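Local coordinates for VlsE1 (Borreliella burgdorferi, PDB 1L8W), which is a variable surface lipoprotein whose antigenic switching probably helps the Lyme disease spirochaete evade the host immune response, at residues Ala154-Ile159 / Ala250-Lys255; Gly162-Val167 / Ala230-Glu235; Gly191-Lys196 / Ser205-Lys210; Gly213-Val218 / Val309-Gly314. All blocks are in the same frame, centred on the assembly; numbering follows the deposited sequence.

How the interactions relate
After three earlier helices the chain enters helix 153-170, whose early part meets 250-255 in interaction 1 and whose later part meets 230-235 in interaction 2. Interaction 2 is nested inside the long loop that interaction 1 closes. Interaction 3, nested within both, closes a short loop by folding 191-196 onto the start of helix 205-216. The end of that same helix then meets helix 294-333 in interaction 4, which follows interaction 3 in series and crosses interactions 1 and 2. F194 packs against A250 and A251, joining interactions 1 and 3, while I163 and V312 touch between interactions 2 and 4.

Interaction 1: Ala154-Ile159 / Ala250-Lys255; sequences ASVKGI and AAIGDK
V156 and I252 carry this contact, with A251 adding a methyl group at its flank. CG1 of I252 lies against the branched end of V156, 3.4 Å from CG2 and 3.5 Å from CB of that valine, the former tighter than usual for two carbons. The two side chains meet at a slant. In V156, CG1 is set anti to the backbone N (chi1 -180°), which puts this branch against I252 CG1 (3.7 Å) and within 4.1 Å of A251 CB, while CG2 occupies the position beside the backbone N. In this largely helical lipoprotein, the pair joins the early part of helix 153-170 to the C-terminal end of the short helix 247-252 through a mainly buried, apolar patch. I248, one turn earlier in that short helix, also packs on V156, and L278 of helix 269-281 covers A251. Just past I252 the helix ends: G253 takes a positive phi of 84°, and the chain leaves the contact. On the less buried side, the aliphatic part of K157 skirts the isoleucine, its CG lying 4.3 Å from I252 CD1, and its NZ turns back to a weak hydrogen bond with the carbonyl O of K153.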
loop_
_atom_site.group_PDB
_atom_site.type_symbol
_atom_site.label_atom_id
_atom_site.label_comp_id
_atom_site.label_asym_id
_atom_site.label_seq_id
_atom_site.Cartn_x
_atom_site.Cartn_y
_atom_site.Cartn_z
ATOM N N ALA A 154 12.886 5.919 2.411
ATOM C CA ALA A 154 13.292 5.251 1.178
ATOM C C ALA A 154 12.386 4.052 0.892
ATOM O O ALA A 154 12.139 3.713 -0.265
ATOM C CB ALA A 154 14.749 4.799 1.273
ATOM N N SER A 155 11.906 3.401 1.947
ATOM C CA SER A 155 11.006 2.257 1.794
ATOM C C SER A 155 9.619 2.767 1.391
ATOM O O SER A 155 8.984 2.220 0.487
ATOM C CB SER A 155 10.903 1.478 3.110
ATOM O OG SER A 155 10.004 0.392 3.002
ATOM N N VAL A 156 9.160 3.821 2.067
ATOM C CA VAL A 156 7.852 4.416 1.786
ATOM C C VAL A 156 7.753 4.897 0.345
ATOM O O VAL A 156 6.910 4.432 -0.419
ATOM C CB VAL A 156 7.559 5.637 2.706
ATOM C CG1 VAL A 156 6.197 6.205 2.385
ATOM C CG2 VAL A 156 7.618 5.237 4.168
ATOM N N LYS A 157 8.628 5.827 -0.024
ATOM C CA LYS A 157 8.622 6.392 -1.371
ATOM C C LYS A 157 8.889 5.369 -2.449
ATOM O O LYS A 157 8.319 5.454 -3.542
ATOM C CB LYS A 157 9.639 7.528 -1.491
ATOM C CG LYS A 157 9.268 8.774 -0.721
ATOM C CD LYS A 157 10.078 9.961 -1.203
ATOM C CE LYS A 157 11.563 9.743 -0.991
ATOM N NZ LYS A 157 11.849 9.479 0.448
ATOM N N GLY A 158 9.765 4.411 -2.149
ATOM C CA GLY A 158 10.078 3.381 -3.122
ATOM C C GLY A 158 8.902 2.454 -3.348
ATOM O O GLY A 158 8.615 2.046 -4.472
ATOM N N ILE A 159 8.207 2.107 -2.273
ATOM C CA ILE A 159 7.065 1.222 -2.418
ATOM C C ILE A 159 6.002 1.936 -3.247
ATOM O O ILE A 159 5.387 1.335 -4.129
ATOM C CB ILE A 159 6.519 0.802 -1.034
ATOM C CG1 ILE A 159 7.529 -0.134 -0.357
ATOM C CG2 ILE A 159 5.172 0.089 -1.169
ATOM C CD1 ILE A 159 7.100 -0.605 1.013
ATOM N N ALA A 250 2.417 11.487 5.115
ATOM C CA ALA A 250 1.773 11.080 6.361
ATOM C C ALA A 250 2.336 9.758 6.856
ATOM O O ALA A 250 2.562 9.595 8.056
ATOM C CB ALA A 250 0.242 10.974 6.169
ATOM N N ALA A 251 2.563 8.821 5.938
ATOM C CA ALA A 251 3.103 7.501 6.285
ATOM C C ALA A 251 4.525 7.568 6.872
ATOM O O ALA A 251 4.821 6.901 7.858
ATOM C CB ALA A 251 3.081 6.583 5.057
ATOM N N ILE A 252 5.408 8.361 6.269
ATOM C CA ILE A 252 6.758 8.483 6.807
ATOM C C ILE A 252 6.673 9.113 8.191
ATOM O O ILE A 252 7.282 8.618 9.146
ATOM C CB ILE A 252 7.667 9.339 5.894
ATOM C CG1 ILE A 252 7.904 8.601 4.573
ATOM C CG2 ILE A 252 8.995 9.642 6.609
ATOM C CD1 ILE A 252 8.651 9.398 3.523
ATOM N N GLY A 253 5.921 10.207 8.310
ATOM C CA GLY A 253 5.777 10.846 9.611
ATOM C C GLY A 253 6.860 11.825 10.047
ATOM O O GLY A 253 7.847 12.065 9.335
ATOM N N ASP A 254 6.670 12.363 11.250
ATOM C CA ASP A 254 7.552 13.358 11.858
ATOM C C ASP A 254 7.832 13.010 13.326
ATOM O O ASP A 254 7.039 12.329 13.966
ATOM C CB ASP A 254 6.868 14.730 11.741
ATOM C CG ASP A 254 7.608 15.836 12.466
ATOM O OD1 ASP A 254 7.579 15.857 13.716
ATOM O OD2 ASP A 254 8.213 16.690 11.779
ATOM N N LYS A 255 8.957 13.481 13.858
ATOM C CA LYS A 255 9.323 13.190 15.245
ATOM C C LYS A 255 8.453 13.857 16.310
ATOM O O LYS A 255 8.288 13.304 17.398
ATOM C CB LYS A 255 10.795 13.539 15.503
ATOM C CG LYS A 255 11.787 12.725 14.670
ATOM C CD LYS A 255 13.179 12.708 15.286
ATOM C CE LYS A 255 13.190 11.930 16.606
ATOM N NZ LYS A 255 14.543 11.874 17.258
#

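Interaction 2: Gly162-Val167 / Ala230-Glu235; sequences GIKEIV and AADAAE
Two bends near the end of K164, at chi3 (83°) and chi4 (75°), turn the end of its chain across the carboxylate of D232, after a first torsion that sets CG anti to the backbone N and sends the chain out toward 230-235. On the other side, D232 has CG beside its own backbone N (chi1 -75°), and the two side chains cross at about a right angle. The methylenes of K164 therefore reach the aspartate before its amine does: CD lies 3.0 Å from OD2 of D232. The ion pair itself is long, with K164 NZ 3.6 Å from D232 OD1. A water spans the gap, accepting from K164 NZ at 2.8 Å and donating to D232 OD1 at 3.0 Å. Nearer the lysine backbone, CB of A231 rests against K164 CD at 3.7 Å and K164 CB at 3.9 Å. E168, one turn further along the helix, is a second but long and weak ionic partner of NZ. A type I beta turn, A230 to A233, holds the aspartate. At the surface of this helical fold, a long ion pair with a bridging water thus ties helix 153-170 to the turn that ends helix 220-230.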
loop_
_atom_site.group_PDB
_atom_site.type_symbol
_atom_site.label_atom_id
_atom_site.label_comp_id
_atom_site.label_asym_id
_atom_site.label_seq_id
_atom_site.Cartn_x
_atom_site.Cartn_y
_atom_site.Cartn_z
ATOM N N GLY A 162 7.083 2.220 -6.883
ATOM C CA GLY A 162 6.970 0.921 -7.516
ATOM C C GLY A 162 5.529 0.713 -7.933
ATOM O O GLY A 162 5.244 0.316 -9.060
ATOM N N ILE A 163 4.617 0.995 -7.007
ATOM C CA ILE A 163 3.190 0.854 -7.267
ATOM C C ILE A 163 2.747 1.761 -8.414
ATOM O O ILE A 163 1.959 1.349 -9.258
ATOM C CB ILE A 163 2.372 1.166 -6.003
ATOM C CG1 ILE A 163 2.635 0.086 -4.954
ATOM C CG2 ILE A 163 0.890 1.253 -6.344
ATOM C CD1 ILE A 163 1.795 0.207 -3.712
ATOM N N LYS A 164 3.254 2.990 -8.453
ATOM C CA LYS A 164 2.907 3.896 -9.542
ATOM C C LYS A 164 3.385 3.304 -10.871
ATOM O O LYS A 164 2.653 3.313 -11.865
ATOM C CB LYS A 164 3.540 5.277 -9.339
ATOM C CG LYS A 164 3.248 6.246 -10.497
ATOM C CD LYS A 164 3.604 7.686 -10.153
ATOM C CE LYS A 164 5.074 7.980 -10.372
ATOM N NZ LYS A 164 5.420 8.112 -11.818
ATOM N N GLU A 165 4.613 2.788 -10.888
ATOM C CA GLU A 165 5.173 2.184 -12.097
ATOM C C GLU A 165 4.355 0.974 -12.534
ATOM O O GLU A 165 4.119 0.760 -13.726
ATOM C CB GLU A 165 6.631 1.775 -11.859
ATOM C CG GLU A 165 7.650 2.890 -12.140
ATOM C CD GLU A 165 8.981 2.694 -11.424
ATOM O OE1 GLU A 165 9.441 1.539 -11.296
ATOM O OE2 GLU A 165 9.578 3.709 -11.001
ATOM N N ILE A 166 3.915 0.179 -11.566
ATOM C CA ILE A 166 3.124 -0.999 -11.884
ATOM C C ILE A 166 1.818 -0.586 -12.555
ATOM O O ILE A 166 1.464 -1.092 -13.616
ATOM C CB ILE A 166 2.792 -1.800 -10.618
ATOM C CG1 ILE A 166 4.040 -2.547 -10.127
ATOM C CG2 ILE A 166 1.649 -2.757 -10.904
ATOM C CD1 ILE A 166 3.842 -3.273 -8.800
ATOM N N VAL A 167 1.122 0.353 -11.921
ATOM C CA VAL A 167 -0.153 0.851 -12.416
ATOM C C VAL A 167 -0.043 1.502 -13.794
ATOM O O VAL A 167 -0.922 1.328 -14.630
ATOM C CB VAL A 167 -0.774 1.860 -11.412
ATOM C CG1 VAL A 167 -2.126 2.366 -11.937
ATOM C CG2 VAL A 167 -0.945 1.186 -10.042
ATOM N N ALA A 230 -0.211 10.005 -4.912
ATOM C CA ALA A 230 0.741 10.437 -3.907
ATOM C C ALA A 230 2.172 10.385 -4.435
ATOM O O ALA A 230 2.949 11.306 -4.209
ATOM C CB ALA A 230 0.606 9.572 -2.675
ATOM N N ALA A 231 2.510 9.307 -5.136
ATOM C CA ALA A 231 3.853 9.129 -5.682
ATOM C C ALA A 231 4.252 10.270 -6.609
ATOM O O ALA A 231 5.436 10.495 -6.856
ATOM C CB ALA A 231 3.941 7.797 -6.432
ATOM N N ASP A 232 3.259 10.990 -7.124
ATOM C CA ASP A 232 3.518 12.100 -8.028
ATOM C C ASP A 232 3.615 13.447 -7.317
ATOM O O ASP A 232 3.972 14.448 -7.930
ATOM C CB ASP A 232 2.445 12.143 -9.117
ATOM C CG ASP A 232 2.630 11.048 -10.155
ATOM O OD1 ASP A 232 3.600 11.141 -10.935
ATOM O OD2 ASP A 232 1.824 10.088 -10.184
ATOM N N ALA A 233 3.309 13.471 -6.026
ATOM C CA ALA A 233 3.391 14.707 -5.253
ATOM C C ALA A 233 4.844 15.176 -5.213
ATOM O O ALA A 233 5.760 14.422 -5.543
ATOM C CB ALA A 233 2.873 14.479 -3.831
ATOM N N ALA A 234 5.055 16.419 -4.804
ATOM C CA ALA A 234 6.401 16.967 -4.734
ATOM C C ALA A 234 6.896 17.004 -3.299
ATOM O O ALA A 234 8.099 16.905 -3.049
ATOM C CB ALA A 234 6.423 18.363 -5.329
ATOM N N GLU A 235 5.963 17.142 -2.362
ATOM C CA GLU A 235 6.290 17.205 -0.942
ATOM C C GLU A 235 6.142 15.819 -0.318
ATOM O O GLU A 235 5.226 15.579 0.475
ATOM C CB GLU A 235 5.355 18.187 -0.229
ATOM C CG GLU A 235 4.687 19.211 -1.153
ATOM C CD GLU A 235 3.582 18.599 -2.016
ATOM O OE1 GLU A 235 2.544 18.189 -1.452
ATOM O OE2 GLU A 235 3.749 18.524 -3.253
HETATM O O HOH W 1 6.538 10.632 -11.126
#

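Interaction 3: Gly191-Lys196 / Ser205-Lys210; sequences GKLFGK and SEAASK
An apolar contact with a water-bridged polar margin joins K192 and L193, in a short 3-10 segment of the connection after helix 153-170, to A207 and A208 in the first turn of helix 205-216. It closes a short loop, only eight residues separating the two segments. A207 lies at the centre: its methyl is approached by K192 along the lysine's aliphatic part, both CB and CD standing 4.0 Å from A207 CB. L193 arrives beside it with both branches. CD2 faces the same A207 methyl at 4.2 Å, whereas CD1 reaches past it to the helix backbone, 3.9 Å from CA of A208. In L193, CG stands anti to the carbonyl carbon (chi1 -55°), and the branched end is thereby carried onto the helix. In this predominantly helical fold, the small side chains of A207 and A208 let a neighbouring element approach the helix closely, the nearest CA atoms, those of K192 and A207, being 6.4 Å apart. The long helix 294-333 completes the surroundings, with I301 packing on L193, and A297 and A300 on A208. The K192 chain runs extended beyond CG, which carries NZ past the alanine to within 4.8 Å of E206 OE1. The opposite charges do not touch directly; instead, a water accepts from K192 NZ at 2.9 Å and lies 2.8 Å from E206 OE1. The other carboxylate oxygen of E206, OE2, makes a long salt bridge with K210 NZ, one turn further along the helix.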
loop_
_atom_site.group_PDB
_atom_site.type_symbol
_atom_site.label_atom_id
_atom_site.label_comp_id
_atom_site.label_asym_id
_atom_site.label_seq_id
_atom_site.Cartn_x
_atom_site.Cartn_y
_atom_site.Cartn_z
ATOM N N GLY A 191 -5.055 9.765 12.495
ATOM C CA GLY A 191 -3.732 10.369 12.519
ATOM C C GLY A 191 -2.985 10.222 13.831
ATOM O O GLY A 191 -1.754 10.256 13.850
ATOM N N LYS A 192 -3.715 10.053 14.931
ATOM C CA LYS A 192 -3.094 9.922 16.247
ATOM C C LYS A 192 -2.157 8.726 16.334
ATOM O O LYS A 192 -1.272 8.679 17.191
ATOM C CB LYS A 192 -4.170 9.800 17.331
ATOM C CG LYS A 192 -5.160 10.952 17.342
ATOM C CD LYS A 192 -6.215 10.788 18.424
ATOM C CE LYS A 192 -7.065 12.051 18.519
ATOM N NZ LYS A 192 -8.044 11.957 19.628
ATOM N N LEU A 193 -2.365 7.759 15.451
ATOM C CA LEU A 193 -1.556 6.548 15.420
ATOM C C LEU A 193 -0.213 6.806 14.761
ATOM O O LEU A 193 0.718 6.015 14.907
ATOM C CB LEU A 193 -2.301 5.445 14.657
ATOM C CG LEU A 193 -3.701 5.144 15.200
ATOM C CD1 LEU A 193 -4.303 4.003 14.428
ATOM C CD2 LEU A 193 -3.635 4.803 16.678
ATOM N N PHE A 194 -0.123 7.925 14.045
ATOM C CA PHE A 194 1.092 8.307 13.340
ATOM C C PHE A 194 2.031 9.185 14.164
ATOM O O PHE A 194 3.062 9.641 13.669
ATOM C CB PHE A 194 0.721 9.007 12.026
ATOM C CG PHE A 194 0.041 8.095 11.031
ATOM C CD1 PHE A 194 -1.264 7.667 11.238
ATOM C CD2 PHE A 194 0.735 7.603 9.933
ATOM C CE1 PHE A 194 -1.863 6.758 10.371
ATOM C CE2 PHE A 194 0.144 6.691 9.056
ATOM C CZ PHE A 194 -1.155 6.266 9.275
ATOM N N GLY A 195 1.684 9.402 15.429
ATOM C CA GLY A 195 2.516 10.237 16.275
ATOM C C GLY A 195 3.379 9.447 17.237
ATOM O O GLY A 195 3.649 8.270 17.015
ATOM N N LYS A 196 3.810 10.094 18.313
ATOM C CA LYS A 196 4.645 9.432 19.305
ATOM C C LYS A 196 3.806 8.522 20.184
ATOM O O LYS A 196 2.576 8.527 20.110
ATOM C CB LYS A 196 5.378 10.469 20.159
ATOM C CG LYS A 196 4.472 11.442 20.864
ATOM C CD LYS A 196 5.251 12.619 21.430
ATOM C CE LYS A 196 5.900 13.434 20.319
ATOM N NZ LYS A 196 6.591 14.646 20.845
ATOM N N SER A 205 -7.785 3.590 21.654
ATOM C CA SER A 205 -8.850 2.726 21.177
ATOM C C SER A 205 -9.712 3.329 20.071
ATOM O O SER A 205 -9.889 2.717 19.022
ATOM C CB SER A 205 -9.718 2.319 22.372
ATOM O OG SER A 205 -10.690 1.359 22.010
ATOM N N GLU A 206 -10.246 4.525 20.313
ATOM C CA GLU A 206 -11.099 5.214 19.351
ATOM C C GLU A 206 -10.409 5.594 18.040
ATOM O O GLU A 206 -11.034 5.570 16.972
ATOM C CB GLU A 206 -11.684 6.477 19.983
ATOM C CG GLU A 206 -12.127 7.516 18.957
ATOM C CD GLU A 206 -12.607 8.798 19.596
ATOM O OE1 GLU A 206 -11.902 9.308 20.488
ATOM O OE2 GLU A 206 -13.680 9.299 19.204
ATOM N N ALA A 207 -9.136 5.967 18.120
ATOM C CA ALA A 207 -8.392 6.351 16.927
ATOM C C ALA A 207 -8.120 5.125 16.054
ATOM O O ALA A 207 -8.083 5.231 14.827
ATOM C CB ALA A 207 -7.088 7.020 17.315
ATOM N N ALA A 208 -7.930 3.971 16.693
ATOM C CA ALA A 208 -7.675 2.722 15.980
ATOM C C ALA A 208 -8.939 2.306 15.250
ATOM O O ALA A 208 -8.873 1.661 14.205
ATOM C CB ALA A 208 -7.251 1.621 16.951
ATOM N N SER A 209 -10.089 2.667 15.813
ATOM C CA SER A 209 -11.370 2.346 15.198
ATOM C C SER A 209 -11.541 3.238 13.967
ATOM O O SER A 209 -12.086 2.815 12.943
ATOM C CB SER A 209 -12.506 2.578 16.200
ATOM O OG SER A 209 -13.741 2.056 15.740
ATOM N N LYS A 210 -11.053 4.469 14.074
ATOM C CA LYS A 210 -11.115 5.438 12.985
ATOM C C LYS A 210 -10.289 4.936 11.807
ATOM O O LYS A 210 -10.717 5.022 10.651
ATOM C CB LYS A 210 -10.575 6.793 13.454
ATOM C CG LYS A 210 -11.387 7.441 14.591
ATOM C CD LYS A 210 -12.862 7.544 14.219
ATOM C CE LYS A 210 -13.677 8.277 15.282
ATOM N NZ LYS A 210 -13.412 9.747 15.281
HETATM O O HOH W 2 -9.154 9.296 19.903
#

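Interaction 4: Gly213-Val218 / Val309-Gly314; sequences GAVSAV and VRKVLG
K311 reaches across from the long helix 294-333 to one carbonyl in the last turn of helix 205-216 and one just beyond its end, two hydrogen bonds from a single lysine amine that tie these helices together in this mainly helical lipoprotein. The conformation accounts for the reach. Its CG stands anti to the carbonyl carbon, beside the backbone N (chi1 -77°), and the chain beyond CG is fully extended, which carries NZ away from its own helix and brings it up to both oxygens from one side. The nearest CA atoms, those of V215 and K311, are 8.9 Å apart, a distance bridged by the length of the lysine chain. NZ donates to V215 O at 2.9 Å, tilted 22° from that carbonyl plane, and to V218 O at 2.6 Å. Along the way the aliphatic part of K311 passes V215, whose CG1 lies 4.5 Å from the lysine CD. V215 O lies in the last turn, where the helix end would probably add to the pull on the amine. I223 of helix 220-230 packs on both V218 and K311, giving the two partners a common neighbour. S216, whose chi1 of 69° folds its hydroxyl back over the helix, donates through OG to G213 O at 2.6 Å. That same oxygen also accepts from A217 N at 2.9 Å, and both donors approach it from one face of the carbonyl plane.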
loop_
_atom_site.group_PDB
_atom_site.type_symbol
_atom_site.label_atom_id
_atom_site.label_comp_id
_atom_site.label_asym_id
_atom_site.label_seq_id
_atom_site.Cartn_x
_atom_site.Cartn_y
_atom_site.Cartn_z
ATOM N N GLY A 213 -12.091 2.103 10.237
ATOM C CA GLY A 213 -13.267 2.600 9.536
ATOM C C GLY A 213 -12.907 3.197 8.192
ATOM O O GLY A 213 -13.573 2.944 7.190
ATOM N N ALA A 214 -11.835 3.986 8.174
ATOM C CA ALA A 214 -11.348 4.620 6.958
ATOM C C ALA A 214 -11.023 3.547 5.918
ATOM O O ALA A 214 -11.364 3.681 4.737
ATOM C CB ALA A 214 -10.095 5.455 7.275
ATOM N N VAL A 215 -10.361 2.484 6.364
ATOM C CA VAL A 215 -9.996 1.377 5.488
ATOM C C VAL A 215 -11.238 0.606 5.028
ATOM O O VAL A 215 -11.304 0.143 3.888
ATOM C CB VAL A 215 -9.024 0.396 6.210
ATOM C CG1 VAL A 215 -8.840 -0.891 5.393
ATOM C CG2 VAL A 215 -7.691 1.073 6.437
ATOM N N SER A 216 -12.227 0.471 5.903
ATOM C CA SER A 216 -13.432 -0.265 5.532
ATOM C C SER A 216 -14.260 0.478 4.499
ATOM O O SER A 216 -14.899 -0.144 3.645
ATOM C CB SER A 216 -14.308 -0.542 6.758
ATOM O OG SER A 216 -14.881 0.656 7.262
ATOM N N ALA A 217 -14.225 1.807 4.580
ATOM C CA ALA A 217 -14.985 2.694 3.699
ATOM C C ALA A 217 -14.471 2.864 2.270
ATOM O O ALA A 217 -15.052 3.627 1.492
ATOM C CB ALA A 217 -15.101 4.065 4.355
ATOM N N VAL A 218 -13.392 2.172 1.915
ATOM C CA VAL A 218 -12.839 2.292 0.567
ATOM C C VAL A 218 -12.424 0.938 -0.008
ATOM O O VAL A 218 -12.112 0.007 0.733
ATOM C CB VAL A 218 -11.622 3.242 0.556
ATOM C CG1 VAL A 218 -12.048 4.634 1.012
ATOM C CG2 VAL A 218 -10.521 2.692 1.461
ATOM N N VAL A 309 -3.362 -3.316 3.579
ATOM C CA VAL A 309 -2.395 -3.932 2.686
ATOM C C VAL A 309 -3.013 -5.043 1.827
ATOM O O VAL A 309 -2.763 -5.109 0.625
ATOM C CB VAL A 309 -1.175 -4.466 3.456
ATOM C CG1 VAL A 309 -1.628 -5.352 4.597
ATOM C CG2 VAL A 309 -0.268 -5.230 2.504
ATOM N N ARG A 310 -3.833 -5.902 2.422
ATOM C CA ARG A 310 -4.469 -6.960 1.646
ATOM C C ARG A 310 -5.308 -6.367 0.512
ATOM O O ARG A 310 -5.372 -6.941 -0.576
ATOM C CB ARG A 310 -5.356 -7.838 2.533
ATOM C CG ARG A 310 -4.612 -8.803 3.448
ATOM C CD ARG A 310 -5.561 -9.832 4.045
ATOM N NE ARG A 310 -6.507 -9.240 4.988
ATOM C CZ ARG A 310 -6.408 -9.333 6.312
ATOM N NH1 ARG A 310 -5.405 -10.002 6.865
ATOM N NH2 ARG A 310 -7.312 -8.757 7.083
ATOM N N LYS A 311 -5.959 -5.228 0.761
ATOM C CA LYS A 311 -6.778 -4.590 -0.273
ATOM C C LYS A 311 -5.913 -4.030 -1.407
ATOM O O LYS A 311 -6.236 -4.193 -2.588
ATOM C CB LYS A 311 -7.636 -3.452 0.313
ATOM C CG LYS A 311 -8.866 -3.904 1.086
ATOM C CD LYS A 311 -9.787 -2.715 1.429
ATOM C CE LYS A 311 -11.105 -3.214 2.032
ATOM N NZ LYS A 311 -12.063 -2.107 2.291
ATOM N N VAL A 312 -4.823 -3.358 -1.055
ATOM C CA VAL A 312 -3.940 -2.794 -2.075
ATOM C C VAL A 312 -3.250 -3.864 -2.944
ATOM O O VAL A 312 -3.249 -3.764 -4.175
ATOM C CB VAL A 312 -2.886 -1.869 -1.428
ATOM C CG1 VAL A 312 -2.375 -2.499 -0.174
ATOM C CG2 VAL A 312 -1.731 -1.630 -2.379
ATOM N N LEU A 313 -2.699 -4.894 -2.315
ATOM C CA LEU A 313 -2.016 -5.964 -3.051
ATOM C C LEU A 313 -2.978 -6.794 -3.893
ATOM O O LEU A 313 -2.623 -7.277 -4.963
ATOM C CB LEU A 313 -1.277 -6.890 -2.083
ATOM C CG LEU A 313 -0.152 -6.281 -1.255
ATOM C CD1 LEU A 313 0.544 -7.381 -0.466
ATOM C CD2 LEU A 313 0.831 -5.597 -2.178
ATOM N N GLY A 314 -4.191 -6.982 -3.393
ATOM C CA GLY A 314 -5.180 -7.727 -4.145
ATOM C C GLY A 314 -5.553 -6.949 -5.396
ATOM O O GLY A 314 -5.740 -7.533 -6.460
#